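Local coordinates for 4-amino-4-deoxy-L-arabinose transferase or related glycosyltransferases of PMT family (Cupriavidus metallidurans, PDB 5EZM), which probably transfers 4-amino-4-deoxy-L-arabinose from an undecaprenyl-phosphate carrier to lipid A, as a zinc-binding membrane glycosyltransferase of the GT-C fold, at residues 463-475 and 489-501. Residues are numbered along the deposited sequence; the frame is centred on the assembly and turned at random.
Sequences PASGADIAPQIAQ and LDHTLPFYLRHPL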
ATOM      1  N   PRO A 463      -8.625  17.498   5.634  1.00 62.06           N
ATOM      2  CA  PRO A 463     -10.042  17.890   5.589  1.00 60.49           C
ATOM      3  C   PRO A 463     -10.954  16.790   5.092  1.00 57.22           C
ATOM      4  O   PRO A 463     -12.158  16.832   5.369  1.00 59.86           O
ATOM      5  CB  PRO A 463     -10.047  19.094   4.637  1.00 62.94           C
ATOM      6  CG  PRO A 463      -8.837  18.912   3.799  1.00 62.43           C
ATOM      7  CD  PRO A 463      -7.815  18.325   4.721  1.00 62.28           C
ATOM      8  N   ALA A 464     -10.429  15.807   4.363  1.00 55.47           N
ATOM      9  CA  ALA A 464     -11.269  14.714   3.893  1.00 55.37           C
ATOM     10  C   ALA A 464     -11.432  13.633   4.950  1.00 56.70           C
ATOM     11  O   ALA A 464     -12.464  12.952   4.984  1.00 59.02           O
ATOM     12  CB  ALA A 464     -10.687  14.112   2.612  1.00 52.59           C
ATOM     13  N   SER A 465     -10.434  13.469   5.821  1.00 54.54           N
ATOM     14  CA  SER A 465     -10.480  12.409   6.817  1.00 53.80           C
ATOM     15  C   SER A 465     -11.579  12.625   7.845  1.00 56.77           C
ATOM     16  O   SER A 465     -12.029  11.655   8.462  1.00 60.53           O
ATOM     17  CB  SER A 465      -9.132  12.301   7.528  1.00 52.07           C
ATOM     18  OG  SER A 465      -8.905  13.442   8.334  1.00 51.38           O
ATOM     19  N   GLY A 466     -12.019  13.864   8.042  1.00 63.77           N
ATOM     20  CA  GLY A 466     -13.007  14.138   9.060  1.00 61.06           C
ATOM     21  C   GLY A 466     -12.481  14.112  10.471  1.00 62.63           C
ATOM     22  O   GLY A 466     -13.269  14.245  11.412  1.00 64.56           O
ATOM     23  N   ALA A 467     -11.172  13.944  10.654  1.00 65.06           N
ATOM     24  CA  ALA A 467     -10.605  13.941  11.996  1.00 67.52           C
ATOM     25  C   ALA A 467     -10.788  15.278  12.704  1.00 69.66           C
ATOM     26  O   ALA A 467     -10.804  15.313  13.939  1.00 71.59           O
ATOM     27  CB  ALA A 467      -9.120  13.576  11.938  1.00 69.30           C
ATOM     28  N   ASP A 468     -10.930  16.374  11.955  1.00 70.25           N
ATOM     29  CA  ASP A 468     -11.123  17.679  12.581  1.00 73.70           C
ATOM     30  C   ASP A 468     -12.474  17.760  13.286  1.00 72.75           C
ATOM     31  O   ASP A 468     -12.561  18.231  14.426  1.00 75.87           O
ATOM     32  CB  ASP A 468     -10.990  18.791  11.538  1.00 77.27           C
ATOM     33  CG  ASP A 468      -9.550  19.030  11.111  1.00 82.42           C
ATOM     34  OD1 ASP A 468      -8.629  18.756  11.911  1.00 84.33           O
ATOM     35  OD2 ASP A 468      -9.340  19.503   9.973  1.00 84.03           O
ATOM     36  N   ILE A 469     -13.544  17.306  12.627  1.00 68.36           N
ATOM     37  CA  ILE A 469     -14.870  17.356  13.234  1.00 65.60           C
ATOM     38  C   ILE A 469     -15.145  16.160  14.132  1.00 62.53           C
ATOM     39  O   ILE A 469     -16.235  16.068  14.710  1.00 60.38           O
ATOM     40  CB  ILE A 469     -15.978  17.452  12.164  1.00 63.30           C
ATOM     41  CG1 ILE A 469     -16.210  16.093  11.505  1.00 60.45           C
ATOM     42  CG2 ILE A 469     -15.616  18.508  11.132  1.00 66.60           C
ATOM     43  CD1 ILE A 469     -17.347  16.093  10.508  1.00 60.13           C
ATOM     44  N   ALA A 470     -14.189  15.241  14.275  1.00 61.39           N
ATOM     45  CA  ALA A 470     -14.397  14.111  15.179  1.00 58.52           C
ATOM     46  C   ALA A 470     -14.548  14.544  16.637  1.00 59.50           C
ATOM     47  O   ALA A 470     -15.464  14.040  17.309  1.00 57.70           O
ATOM     48  CB  ALA A 470     -13.273  13.084  15.003  1.00 57.10           C
ATOM     49  N   PRO A 471     -13.726  15.450  17.189  1.00 64.26           N
ATOM     50  CA  PRO A 471     -13.950  15.842  18.596  1.00 70.63           C
ATOM     51  C   PRO A 471     -15.315  16.460  18.863  1.00 74.09           C
ATOM     52  O   PRO A 471     -15.915  16.175  19.906  1.00 74.37           O
ATOM     53  CB  PRO A 471     -12.812  16.837  18.866  1.00 71.18           C
ATOM     54  CG  PRO A 471     -11.743  16.442  17.930  1.00 66.82           C
ATOM     55  CD  PRO A 471     -12.460  16.011  16.681  1.00 62.92           C
ATOM     56  N   GLN A 472     -15.818  17.308  17.960  1.00 77.23           N
ATOM     57  CA  GLN A 472     -17.157  17.869  18.136  1.00 81.54           C
ATOM     58  C   GLN A 472     -18.209  16.771  18.236  1.00 77.37           C
ATOM     59  O   GLN A 472     -19.105  16.832  19.087  1.00 80.48           O
ATOM     60  CB  GLN A 472     -17.486  18.818  16.983  1.00 87.50           C
ATOM     61  CG  GLN A 472     -16.661  20.094  16.962  1.00 99.49           C
ATOM     62  CD  GLN A 472     -17.086  21.082  18.036  1.00111.73           C
ATOM     63  OE1 GLN A 472     -18.191  20.992  18.575  1.00114.91           O
ATOM     64  NE2 GLN A 472     -16.208  22.032  18.350  1.00117.28           N
ATOM     65  N   ILE A 473     -18.111  15.753  17.378  1.00 71.05           N
ATOM     66  CA  ILE A 473     -19.087  14.668  17.376  1.00 64.35           C
ATOM     67  C   ILE A 473     -18.943  13.811  18.624  1.00 66.92           C
ATOM     68  O   ILE A 473     -19.939  13.396  19.228  1.00 69.43           O
ATOM     69  CB  ILE A 473     -18.936  13.829  16.095  1.00 58.23           C
ATOM     70  CG1 ILE A 473     -19.124  14.709  14.861  1.00 54.86           C
ATOM     71  CG2 ILE A 473     -19.927  12.671  16.083  1.00 57.55           C
ATOM     72  CD1 ILE A 473     -18.816  14.008  13.571  1.00 52.23           C
ATOM     73  N   ALA A 474     -17.703  13.535  19.036  1.00 69.25           N
ATOM     74  CA  ALA A 474     -17.459  12.642  20.162  1.00 72.09           C
ATOM     75  C   ALA A 474     -17.941  13.220  21.485  1.00 79.29           C
ATOM     76  O   ALA A 474     -18.152  12.458  22.434  1.00 82.58           O
ATOM     77  CB  ALA A 474     -15.969  12.314  20.255  1.00 70.38           C
ATOM     78  N   GLN A 475     -18.117  14.541  21.571  1.00 82.06           N
ATOM     79  CA  GLN A 475     -18.585  15.142  22.815  1.00 87.59           C
ATOM     80  C   GLN A 475     -19.970  14.632  23.196  1.00 85.88           C
ATOM     81  O   GLN A 475     -20.273  14.490  24.388  1.00 89.33           O
ATOM     82  CB  GLN A 475     -18.589  16.667  22.692  1.00 94.01           C
ATOM     83  CG  GLN A 475     -18.895  17.398  23.995  1.00103.80           C
ATOM     84  CD  GLN A 475     -19.070  18.895  23.805  1.00109.26           C
ATOM     85  OE1 GLN A 475     -18.797  19.433  22.731  1.00110.29           O
ATOM     86  NE2 GLN A 475     -19.533  19.574  24.849  1.00112.58           N
ATOM     87  N   LEU A 489     -20.547   5.255   2.925  1.00 65.39           N
ATOM     88  CA  LEU A 489     -19.572   4.418   3.617  1.00 60.40           C
ATOM     89  C   LEU A 489     -18.369   5.301   3.919  1.00 59.99           C
ATOM     90  O   LEU A 489     -17.412   5.367   3.147  1.00 64.67           O
ATOM     91  CB  LEU A 489     -19.191   3.200   2.782  1.00 58.17           C
ATOM     92  CG  LEU A 489     -18.180   2.242   3.420  1.00 52.74           C
ATOM     93  CD1 LEU A 489     -18.589   1.895   4.845  1.00 46.76           C
ATOM     94  CD2 LEU A 489     -18.025   0.978   2.577  1.00 55.50           C
ATOM     95  N   ASP A 490     -18.432   6.002   5.046  1.00 56.79           N
ATOM     96  CA  ASP A 490     -17.311   6.826   5.476  1.00 56.43           C
ATOM     97  C   ASP A 490     -16.180   5.923   5.950  1.00 56.83           C
ATOM     98  O   ASP A 490     -16.361   5.122   6.872  1.00 56.53           O
ATOM     99  CB  ASP A 490     -17.746   7.780   6.583  1.00 54.03           C
ATOM    100  CG  ASP A 490     -16.848   8.992   6.688  1.00 56.94           C
ATOM    101  OD1 ASP A 490     -17.377  10.098   6.912  1.00 59.45           O
ATOM    102  OD2 ASP A 490     -15.614   8.844   6.539  1.00 58.88           O
ATOM    103  N   HIS A 491     -15.015   6.044   5.320  1.00 58.58           N
ATOM    104  CA  HIS A 491     -13.919   5.128   5.596  1.00 60.91           C
ATOM    105  C   HIS A 491     -12.965   5.619   6.677  1.00 62.19           C
ATOM    106  O   HIS A 491     -12.178   4.817   7.191  1.00 63.33           O
ATOM    107  CB  HIS A 491     -13.125   4.856   4.318  1.00 62.60           C
ATOM    108  CG  HIS A 491     -13.881   4.073   3.291  1.00 62.06           C
ATOM    109  ND1 HIS A 491     -14.075   2.712   3.388  1.00 61.40           N
ATOM    110  CD2 HIS A 491     -14.477   4.458   2.139  1.00 62.31           C
ATOM    111  CE1 HIS A 491     -14.760   2.291   2.339  1.00 62.38           C
ATOM    112  NE2 HIS A 491     -15.016   3.332   1.565  1.00 63.41           N
ATOM    113  N   THR A 492     -13.007   6.898   7.035  1.00 61.00           N
ATOM    114  CA  THR A 492     -12.053   7.449   7.989  1.00 59.60           C
ATOM    115  C   THR A 492     -12.689   7.956   9.270  1.00 59.19           C
ATOM    116  O   THR A 492     -12.091   7.819  10.341  1.00 59.77           O
ATOM    117  CB  THR A 492     -11.261   8.589   7.341  1.00 62.21           C
ATOM    118  OG1 THR A 492     -12.168   9.588   6.863  1.00 63.85           O
ATOM    119  CG2 THR A 492     -10.432   8.063   6.181  1.00 63.80           C
ATOM    120  N   LEU A 493     -13.884   8.543   9.196  1.00 59.83           N
ATOM    121  CA  LEU A 493     -14.498   9.113  10.393  1.00 59.15           C
ATOM    122  C   LEU A 493     -14.837   8.072  11.457  1.00 57.61           C
ATOM    123  O   LEU A 493     -14.587   8.349  12.645  1.00 58.69           O
ATOM    124  CB  LEU A 493     -15.746   9.919  10.009  1.00 56.87           C
ATOM    125  CG  LEU A 493     -16.449  10.638  11.165  1.00 53.23           C
ATOM    126  CD1 LEU A 493     -15.539  11.694  11.764  1.00 54.58           C
ATOM    127  CD2 LEU A 493     -17.751  11.257  10.702  1.00 51.46           C
ATOM    128  N   PRO A 494     -15.396   6.897  11.135  1.00 54.05           N
ATOM    129  CA  PRO A 494     -15.634   5.912  12.206  1.00 54.90           C
ATOM    130  C   PRO A 494     -14.370   5.504  12.942  1.00 59.78           C
ATOM    131  O   PRO A 494     -14.422   5.286  14.159  1.00 65.13           O
ATOM    132  CB  PRO A 494     -16.281   4.729  11.466  1.00 52.18           C
ATOM    133  CG  PRO A 494     -16.077   4.992  10.021  1.00 50.89           C
ATOM    134  CD  PRO A 494     -16.002   6.467   9.865  1.00 51.12           C
ATOM    135  N   PHE A 495     -13.230   5.406  12.249  1.00 56.83           N
ATOM    136  CA  PHE A 495     -11.979   5.100  12.934  1.00 52.23           C
ATOM    137  C   PHE A 495     -11.638   6.179  13.950  1.00 52.48           C
ATOM    138  O   PHE A 495     -11.311   5.880  15.104  1.00 51.98           O
ATOM    139  CB  PHE A 495     -10.836   4.945  11.929  1.00 50.33           C
ATOM    140  CG  PHE A 495      -9.482   4.754  12.574  1.00 49.50           C
ATOM    141  CD1 PHE A 495      -9.067   3.497  12.991  1.00 51.30           C
ATOM    142  CD2 PHE A 495      -8.626   5.829  12.762  1.00 49.50           C
ATOM    143  CE1 PHE A 495      -7.819   3.319  13.582  1.00 53.59           C
ATOM    144  CE2 PHE A 495      -7.378   5.660  13.351  1.00 51.13           C
ATOM    145  CZ  PHE A 495      -6.974   4.404  13.761  1.00 52.54           C
ATOM    146  N   TYR A 496     -11.701   7.446  13.533  1.00 55.42           N
ATOM    147  CA  TYR A 496     -11.358   8.533  14.445  1.00 57.33           C
ATOM    148  C   TYR A 496     -12.356   8.648  15.588  1.00 59.75           C
ATOM    149  O   TYR A 496     -12.001   9.131  16.669  1.00 63.57           O
ATOM    150  CB  TYR A 496     -11.250   9.851  13.683  1.00 52.33           C
ATOM    151  CG  TYR A 496      -9.960   9.963  12.916  1.00 52.48           C
ATOM    152  CD1 TYR A 496      -8.769  10.247  13.569  1.00 52.72           C
ATOM    153  CD2 TYR A 496      -9.923   9.769  11.538  1.00 53.52           C
ATOM    154  CE1 TYR A 496      -7.579  10.342  12.877  1.00 52.86           C
ATOM    155  CE2 TYR A 496      -8.732   9.865  10.835  1.00 52.87           C
ATOM    156  CZ  TYR A 496      -7.566  10.150  11.514  1.00 53.08           C
ATOM    157  OH  TYR A 496      -6.380  10.246  10.829  1.00 57.24           O
ATOM    158  N   LEU A 497     -13.597   8.204  15.382  1.00 56.93           N
ATOM    159  CA  LEU A 497     -14.574   8.206  16.462  1.00 57.35           C
ATOM    160  C   LEU A 497     -14.471   6.980  17.360  1.00 60.79           C
ATOM    161  O   LEU A 497     -15.096   6.967  18.426  1.00 62.97           O
ATOM    162  CB  LEU A 497     -15.990   8.300  15.891  1.00 52.45           C
ATOM    163  CG  LEU A 497     -16.357   9.652  15.286  1.00 51.16           C
ATOM    164  CD1 LEU A 497     -17.705   9.578  14.600  1.00 49.83           C
ATOM    165  CD2 LEU A 497     -16.355  10.728  16.357  1.00 51.19           C
ATOM    166  N   ARG A 498     -13.693   5.971  16.965  1.00 60.64           N
ATOM    167  CA  ARG A 498     -13.675   4.673  17.637  1.00 60.07           C
ATOM    168  C   ARG A 498     -15.096   4.133  17.770  1.00 59.50           C
ATOM    169  O   ARG A 498     -15.524   3.675  18.832  1.00 64.09           O
ATOM    170  CB  ARG A 498     -12.988   4.763  19.005  1.00 63.13           C
ATOM    171  CG  ARG A 498     -11.722   5.615  19.048  1.00 66.29           C
ATOM    172  CD  ARG A 498     -10.566   4.941  18.340  1.00 69.90           C
ATOM    173  NE  ARG A 498      -9.271   5.517  18.705  1.00 76.07           N
ATOM    174  CZ  ARG A 498      -8.586   6.376  17.954  1.00 74.74           C
ATOM    175  NH1 ARG A 498      -9.070   6.770  16.783  1.00 74.94           N
ATOM    176  NH2 ARG A 498      -7.412   6.838  18.370  1.00 71.62           N
ATOM    177  N   HIS A 499     -15.843   4.207  16.668  1.00 57.42           N
ATOM    178  CA  HIS A 499     -17.271   3.912  16.680  1.00 59.08           C
ATOM    179  C   HIS A 499     -17.739   3.464  15.298  1.00 59.91           C
ATOM    180  O   HIS A 499     -17.591   4.210  14.321  1.00 60.45           O
ATOM    181  CB  HIS A 499     -18.049   5.144  17.140  1.00 58.31           C
ATOM    182  CG  HIS A 499     -19.482   4.871  17.472  1.00 60.35           C
ATOM    183  ND1 HIS A 499     -20.419   4.552  16.515  1.00 60.02           N
ATOM    184  CD2 HIS A 499     -20.142   4.885  18.655  1.00 62.80           C
ATOM    185  CE1 HIS A 499     -21.593   4.372  17.094  1.00 61.72           C
ATOM    186  NE2 HIS A 499     -21.453   4.570  18.393  1.00 62.11           N
ATOM    187  N   PRO A 500     -18.310   2.270  15.173  1.00 59.53           N
ATOM    188  CA  PRO A 500     -18.693   1.761  13.854  1.00 57.13           C
ATOM    189  C   PRO A 500     -19.948   2.432  13.322  1.00 57.65           C
ATOM    190  O   PRO A 500     -20.790   2.935  14.068  1.00 61.22           O
ATOM    191  CB  PRO A 500     -18.947   0.267  14.102  1.00 56.70           C
ATOM    192  CG  PRO A 500     -18.408  -0.011  15.475  1.00 60.51           C
ATOM    193  CD  PRO A 500     -18.530   1.270  16.227  1.00 60.99           C
ATOM    194  N   LEU A 501     -20.064   2.417  11.996  1.00 55.95           N
ATOM    195  CA  LEU A 501     -21.263   2.902  11.329  1.00 54.12           C
ATOM    196  C   LEU A 501     -22.320   1.810  11.277  1.00 53.89           C
ATOM    197  O   LEU A 501     -22.008   0.631  11.088  1.00 54.48           O
ATOM    198  CB  LEU A 501     -20.940   3.354   9.903  1.00 52.79           C
ATOM    199  CG  LEU A 501     -20.131   4.628   9.677  1.00 51.75           C
ATOM    200  CD1 LEU A 501     -19.891   4.816   8.193  1.00 50.53           C
ATOM    201  CD2 LEU A 501     -20.861   5.825  10.256  1.00 53.82           C
TER
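The ring of Tyr496 lies between two hydrocarbon groups: Ala467 sits over one face and the Phe495 ring carbon CD2 over the opposite one. The first is a CH-pi contact, with Ala467 CB 3.5 Å from the Tyr496 ring centroid and only 5° off its normal, while Ser465 CB approaches obliquely. This packing joins the end of helix 458-465 and the short helix 470-474 to helix 493-497 in the C-terminal domain of this GT-C transferase. The Tyr496 hydroxyl is hydrogen-bonded to Glu107 OE2 and to Leu54 N, so one side chain ties this domain to the rest of the chain. Without the ring, as with an alanine here, the Ala467 methyl would probably lose its aromatic partner and Glu107 and Leu54 N their shared hydroxyl. Helices 470-474 and 493-497 cross at -60°, their axes 10.0 Å apart, with Ala470 CB 4.0 Å from Tyr496 CB. Farther along, Leu497 CD2 lies 3.6 Å from Ala470 O and packs against Ile473 and Ala474; Ile473 and Leu497 cross at about a right angle. Ile473 CD1 and Leu493 CD2 meet tip to tip, and Met539 and Val541 of strand 539-542 touch Ile473 and Leu493 respectively. With its CG anti to the backbone N (chi1 -177°), Leu493 brings CD1 to 3.4 Å from Gly466 O. Helix 493-497 is capped by Asp490 OD2, which accepts from both Thr492 N and Leu493 N, while OD1 pairs with Arg565. Thr492 OG1 donates across to Ser465 O, 2.6 Å away and above the carbonyl plane.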